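Local coordinates for protein 11S globulin subunit beta (Cucurbita maxima, PDB 2E9Q) that serves as a seed storage protein, a nutrient reservoir of the 11S globulin family built from cupin domains and assembled from several subunits, at residues 308-313 against 402-407; 339-344 against 406-411. All blocks are in the same frame, centred on the assembly; numbering follows the deposited sequence.

Overall arrangement
Both contacts lie in the second cupin region of the chain and share the stretch that follows strand 393-400, so that residues 402-411 first meet the turn after strand 304-309 and then run beside strand 334-340. Contact 1 is a surface contact between loops, polar in character and crossed by a single backbone hydrogen bond. Contact 2 is buried and larger: strand 407-409 pairs antiparallel with the end of strand 334-340, and aromatic and aliphatic side chains pack there beside a neighbouring subunit. Asn342 bridges the two, its side-chain amide reaching the backbone of both contacts.

Contact 1 of 2, residues 308-313 against 402-407; sequences TANYHT and NDNAIT
Tyr311 presents one edge of its ring to the loop at Asp403 and Asn404. Its CG sits between the backbone N and the carbonyl carbon (chi1 81°), which brings CE2 to 3.5 Å from Asn404 CB. The amide plane of Asn404 stands 85° from the ring, and it is the CB that meets the edge. Asp403 O also lies at this edge, whereas the Asp403 carboxylate crosses the ring at a slant, OD1 3.6 Å from Tyr311 CD2. The main-chain oxygen of Asp403 takes the one hydrogen bond across the contact, from Tyr311 N at 3.2 Å, and Asn310 CB approaches Asp403 O to 3.3 Å. Asn310 suits the start of the turn because its short amide reaches forward: OD1 accepts from Thr313 N at 3.2 Å in an Asx motif. Leu317 and Arg318 of helix 317-320 also touch Tyr311. A serine in place of Tyr311 would probably leave Asn404 CB without the ring edge, and the Asp403 carboxylate without the ring carbon CD2 beside it. In the C-terminal cupin domain the loop after strand 304-309 is thus fastened to the one following strand 393-400 by one main-chain bond, so side-chain packing must supply the rest of the hold.

Contact 2 of 2, residues 339-344 against 406-411; sequences YTVNSH and ITNLLA
With CG between the backbone N and the carbonyl carbon (chi1 65°), the ring of Tyr339 swings toward the partner strand and lies against Asn408. On Asn408, CG stands anti to the carbonyl carbon (chi1 -88°), and the CB meets the face of the tyrosine ring in a CH-pi contact, 4.1 Å from the centroid. The two side chains run alongside each other on one face of the sheet, the amide plane turned 75° from the ring. Leu410 CD2 reaches the ring edge, 4.2 Å from Tyr339 CD1, an apolar partner suited to the carbon rim. The phenol is long enough to leave the chain: Tyr339 OH hydrogen-bonds Gly142 O of the second subunit, whose Phe80 stacks on the ring.

Beneath these side chains the backbones form an antiparallel ladder in a sheet of the C-terminal cupin domain. Tyr339 and Asn408 are a hydrogen-bonded pair, with Asn408 N to Tyr339 O at 2.9 Å, and Thr340 with Thr407 is the non-hydrogen-bonded pair that follows. Beyond it, Val341 N donates to Ile406 O at 2.9 Å. Val341 CG1 packs 4.0 Å from Ile406 CG2 beside this bond. Where the strand gives way to loop, a side chain takes over: Asn342 OD1 accepts from Ile406 N at 2.7 Å, the donor somewhat tilted out of the carbonyl plane, while its ND2 hydrogen-bonds Asn404 O.

Pairing is therefore carried past the last bridge by an amide that can both accept and donate, and at the other end the tyrosine joins the strand pair to the second subunit through its ring and hydroxyl.

Contact 1 of 2, residues 308-313 against 402-407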
loop_
_atom_site.group_PDB
_atom_site.type_symbol
_atom_site.label_atom_id
_atom_site.label_comp_id
_atom_site.label_asym_id
_atom_site.label_seq_id
_atom_site.Cartn_x
_atom_site.Cartn_y
_atom_site.Cartn_z
ATOM N N THR A 308 19.305 -16.595 8.019
ATOM C CA THR A 308 18.448 -15.547 7.485
ATOM C C THR A 308 18.989 -14.757 6.303
ATOM O O THR A 308 20.188 -14.482 6.195
ATOM C CB THR A 308 18.099 -14.525 8.577
ATOM O OG1 THR A 308 17.615 -15.207 9.741
ATOM C CG2 THR A 308 17.041 -13.546 8.075
ATOM N N ALA A 309 18.075 -14.386 5.420
ATOM C CA ALA A 309 18.387 -13.583 4.260
ATOM C C ALA A 309 17.338 -12.481 4.256
ATOM O O ALA A 309 16.185 -12.717 3.893
ATOM C CB ALA A 309 18.294 -14.414 2.996
ATOM N N ASN A 310 17.721 -11.290 4.706
ATOM C CA ASN A 310 16.800 -10.159 4.722
ATOM C C ASN A 310 17.508 -8.981 4.061
ATOM O O ASN A 310 18.622 -9.130 3.562
ATOM C CB ASN A 310 16.361 -9.812 6.154
ATOM C CG ASN A 310 17.538 -9.611 7.106
ATOM O OD1 ASN A 310 18.613 -9.152 6.704
ATOM N ND2 ASN A 310 17.332 -9.941 8.379
ATOM N N TYR A 311 16.878 -7.816 4.056
ATOM C CA TYR A 311 17.485 -6.680 3.398
ATOM C C TYR A 311 18.793 -6.245 4.060
ATOM O O TYR A 311 19.593 -5.579 3.428
ATOM C CB TYR A 311 16.490 -5.520 3.317
ATOM C CG TYR A 311 16.380 -4.708 4.573
ATOM C CD1 TYR A 311 17.145 -3.549 4.746
ATOM C CD2 TYR A 311 15.531 -5.099 5.602
ATOM C CE1 TYR A 311 17.063 -2.805 5.906
ATOM C CE2 TYR A 311 15.442 -4.363 6.773
ATOM C CZ TYR A 311 16.210 -3.214 6.918
ATOM O OH TYR A 311 16.106 -2.466 8.067
ATOM N N HIS A 312 19.014 -6.626 5.317
ATOM C CA HIS A 312 20.264 -6.282 5.997
ATOM C C HIS A 312 21.428 -7.070 5.397
ATOM O O HIS A 312 22.563 -6.588 5.370
ATOM C CB HIS A 312 20.215 -6.606 7.494
ATOM C CG HIS A 312 19.384 -5.660 8.301
ATOM N ND1 HIS A 312 19.551 -4.293 8.244
ATOM C CD2 HIS A 312 18.380 -5.881 9.181
ATOM C CE1 HIS A 312 18.681 -3.713 9.052
ATOM N NE2 HIS A 312 17.958 -4.653 9.632
ATOM N N THR A 313 21.147 -8.286 4.930
ATOM C CA THR A 313 22.181 -9.143 4.353
ATOM C C THR A 313 22.159 -9.145 2.837
ATOM O O THR A 313 23.141 -9.503 2.194
ATOM C CB THR A 313 22.020 -10.599 4.802
ATOM O OG1 THR A 313 20.754 -11.096 4.355
ATOM C CG2 THR A 313 22.111 -10.707 6.308
ATOM N N ASN A 402 7.795 -9.997 3.810
ATOM C CA ASN A 402 8.296 -8.714 4.292
ATOM C C ASN A 402 9.817 -8.739 4.067
ATOM O O ASN A 402 10.418 -9.817 4.042
ATOM C CB ASN A 402 7.995 -8.544 5.782
ATOM C CG ASN A 402 8.010 -7.089 6.215
ATOM O OD1 ASN A 402 7.004 -6.389 6.106
ATOM N ND2 ASN A 402 9.156 -6.621 6.695
ATOM N N ASP A 403 10.447 -7.578 3.895
ATOM C CA ASP A 403 11.892 -7.580 3.680
ATOM C C ASP A 403 12.652 -7.842 4.971
ATOM O O ASP A 403 13.863 -8.043 4.956
ATOM C CB ASP A 403 12.385 -6.271 3.029
ATOM C CG ASP A 403 12.209 -5.037 3.917
ATOM O OD1 ASP A 403 12.011 -5.147 5.142
ATOM O OD2 ASP A 403 12.297 -3.924 3.367
ATOM N N ASN A 404 11.931 -7.864 6.086
ATOM C CA ASN A 404 12.560 -8.097 7.381
ATOM C C ASN A 404 11.624 -8.726 8.429
ATOM O O ASN A 404 11.124 -8.036 9.325
ATOM C CB ASN A 404 13.120 -6.775 7.917
ATOM C CG ASN A 404 13.718 -6.920 9.297
ATOM O OD1 ASN A 404 14.568 -7.784 9.531
ATOM N ND2 ASN A 404 13.276 -6.079 10.225
ATOM N N ALA A 405 11.411 -10.032 8.322
ATOM C CA ALA A 405 10.541 -10.759 9.243
ATOM C C ALA A 405 11.073 -10.776 10.674
ATOM O O ALA A 405 12.202 -11.173 10.927
ATOM C CB ALA A 405 10.347 -12.187 8.751
ATOM N N ILE A 406 10.245 -10.353 11.612
ATOM C CA ILE A 406 10.644 -10.332 13.008
ATOM C C ILE A 406 9.873 -11.378 13.802
ATOM O O ILE A 406 8.633 -11.375 13.809
ATOM C CB ILE A 406 10.356 -8.977 13.648
ATOM C CG1 ILE A 406 11.055 -7.865 12.868
ATOM C CG2 ILE A 406 10.786 -9.011 15.113
ATOM C CD1 ILE A 406 10.551 -6.466 13.216
ATOM N N THR A 407 10.599 -12.266 14.475
ATOM C CA THR A 407 9.953 -13.291 15.275
ATOM C C THR A 407 10.115 -13.037 16.773
ATOM O O THR A 407 11.223 -12.776 17.261
ATOM C CB THR A 407 10.494 -14.701 14.949
ATOM O OG1 THR A 407 10.958 -15.328 16.153
ATOM C CG2 THR A 407 11.622 -14.627 13.952
#

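Contact 2 of 2, residues 339-344 against 406-411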
loop_
_atom_site.group_PDB
_atom_site.type_symbol
_atom_site.label_atom_id
_atom_site.label_comp_id
_atom_site.label_asym_id
_atom_site.label_seq_id
_atom_site.Cartn_x
_atom_site.Cartn_y
_atom_site.Cartn_z
ATOM N N TYR A 339 5.923 -16.267 17.107
ATOM C CA TYR A 339 5.070 -15.785 16.050
ATOM C C TYR A 339 5.822 -14.669 15.346
ATOM O O TYR A 339 6.729 -14.064 15.918
ATOM C CB TYR A 339 3.745 -15.268 16.617
ATOM C CG TYR A 339 3.886 -14.059 17.499
ATOM C CD1 TYR A 339 4.187 -14.180 18.860
ATOM C CD2 TYR A 339 3.693 -12.788 16.976
ATOM C CE1 TYR A 339 4.276 -13.058 19.668
ATOM C CE2 TYR A 339 3.784 -11.680 17.763
ATOM C CZ TYR A 339 4.069 -11.805 19.106
ATOM O OH TYR A 339 4.127 -10.652 19.864
ATOM N N THR A 340 5.466 -14.407 14.098
ATOM C CA THR A 340 6.113 -13.347 13.361
ATOM C C THR A 340 5.202 -12.153 13.448
ATOM O O THR A 340 4.033 -12.213 13.069
ATOM C CB THR A 340 6.329 -13.722 11.905
ATOM O OG1 THR A 340 7.154 -14.887 11.847
ATOM C CG2 THR A 340 7.014 -12.571 11.155
ATOM N N VAL A 341 5.743 -11.056 13.945
ATOM C CA VAL A 341 4.946 -9.874 14.121
ATOM C C VAL A 341 4.627 -9.097 12.865
ATOM O O VAL A 341 3.606 -8.418 12.810
ATOM C CB VAL A 341 5.600 -8.918 15.162
ATOM C CG1 VAL A 341 6.853 -9.567 15.767
ATOM C CG2 VAL A 341 5.927 -7.573 14.530
ATOM N N ASN A 342 5.469 -9.207 11.846
ATOM C CA ASN A 342 5.241 -8.409 10.659
ATOM C C ASN A 342 5.114 -9.108 9.315
ATOM O O ASN A 342 5.186 -8.445 8.283
ATOM C CB ASN A 342 6.331 -7.349 10.569
ATOM C CG ASN A 342 7.700 -7.955 10.380
ATOM O OD1 ASN A 342 7.946 -9.095 10.780
ATOM N ND2 ASN A 342 8.605 -7.196 9.780
ATOM N N SER A 343 4.946 -10.427 9.298
ATOM C CA SER A 343 4.764 -11.088 8.010
ATOM C C SER A 343 4.230 -12.506 8.092
ATOM O O SER A 343 4.153 -13.099 9.170
ATOM C CB SER A 343 6.066 -11.100 7.208
ATOM O OG SER A 343 6.946 -12.093 7.682
ATOM N N HIS A 344 3.836 -13.025 6.936
ATOM C CA HIS A 344 3.349 -14.385 6.845
ATOM C C HIS A 344 4.613 -15.198 6.663
ATOM O O HIS A 344 5.651 -14.666 6.245
ATOM C CB HIS A 344 2.443 -14.560 5.626
ATOM C CG HIS A 344 1.240 -13.676 5.644
ATOM N ND1 HIS A 344 0.228 -13.817 6.571
ATOM C CD2 HIS A 344 0.893 -12.628 4.860
ATOM C CE1 HIS A 344 -0.691 -12.893 6.355
ATOM N NE2 HIS A 344 -0.312 -12.159 5.324
ATOM N N ILE A 406 10.245 -10.353 11.612
ATOM C CA ILE A 406 10.644 -10.332 13.008
ATOM C C ILE A 406 9.873 -11.378 13.802
ATOM O O ILE A 406 8.633 -11.375 13.809
ATOM C CB ILE A 406 10.356 -8.977 13.648
ATOM C CG1 ILE A 406 11.055 -7.865 12.868
ATOM C CG2 ILE A 406 10.786 -9.011 15.113
ATOM C CD1 ILE A 406 10.551 -6.466 13.216
ATOM N N THR A 407 10.599 -12.266 14.475
ATOM C CA THR A 407 9.953 -13.291 15.275
ATOM C C THR A 407 10.115 -13.037 16.773
ATOM O O THR A 407 11.223 -12.776 17.261
ATOM C CB THR A 407 10.494 -14.701 14.949
ATOM O OG1 THR A 407 10.958 -15.328 16.153
ATOM C CG2 THR A 407 11.622 -14.627 13.952
ATOM N N ASN A 408 8.995 -13.086 17.489
ATOM C CA ASN A 408 8.994 -12.908 18.931
ATOM C C ASN A 408 8.881 -14.288 19.566
ATOM O O ASN A 408 7.997 -15.076 19.207
ATOM C CB ASN A 408 7.806 -12.053 19.381
ATOM C CG ASN A 408 8.107 -10.579 19.359
ATOM O OD1 ASN A 408 7.319 -9.766 19.844
ATOM N ND2 ASN A 408 9.253 -10.219 18.792
ATOM N N LEU A 409 9.774 -14.586 20.501
ATOM C CA LEU A 409 9.743 -15.872 21.179
ATOM C C LEU A 409 8.878 -15.774 22.422
ATOM O O LEU A 409 8.827 -14.731 23.072
ATOM C CB LEU A 409 11.156 -16.305 21.569
ATOM C CG LEU A 409 12.062 -16.764 20.426
ATOM C CD1 LEU A 409 12.295 -15.619 19.454
ATOM C CD2 LEU A 409 13.386 -17.250 21.005
ATOM N N LEU A 410 8.186 -16.857 22.746
ATOM C CA LEU A 410 7.331 -16.846 23.923
ATOM C C LEU A 410 8.106 -17.230 25.169
ATOM O O LEU A 410 7.821 -16.723 26.255
ATOM C CB LEU A 410 6.129 -17.782 23.743
ATOM C CG LEU A 410 4.985 -17.275 22.857
ATOM C CD1 LEU A 410 4.669 -15.831 23.229
ATOM C CD2 LEU A 410 5.370 -17.359 21.398
ATOM N N ALA A 411 9.084 -18.114 25.010
ATOM C CA ALA A 411 9.912 -18.551 26.136
ATOM C C ALA A 411 11.381 -18.668 25.720
ATOM O O ALA A 411 11.680 -18.866 24.544
ATOM C CB ALA A 411 9.411 -19.883 26.658
#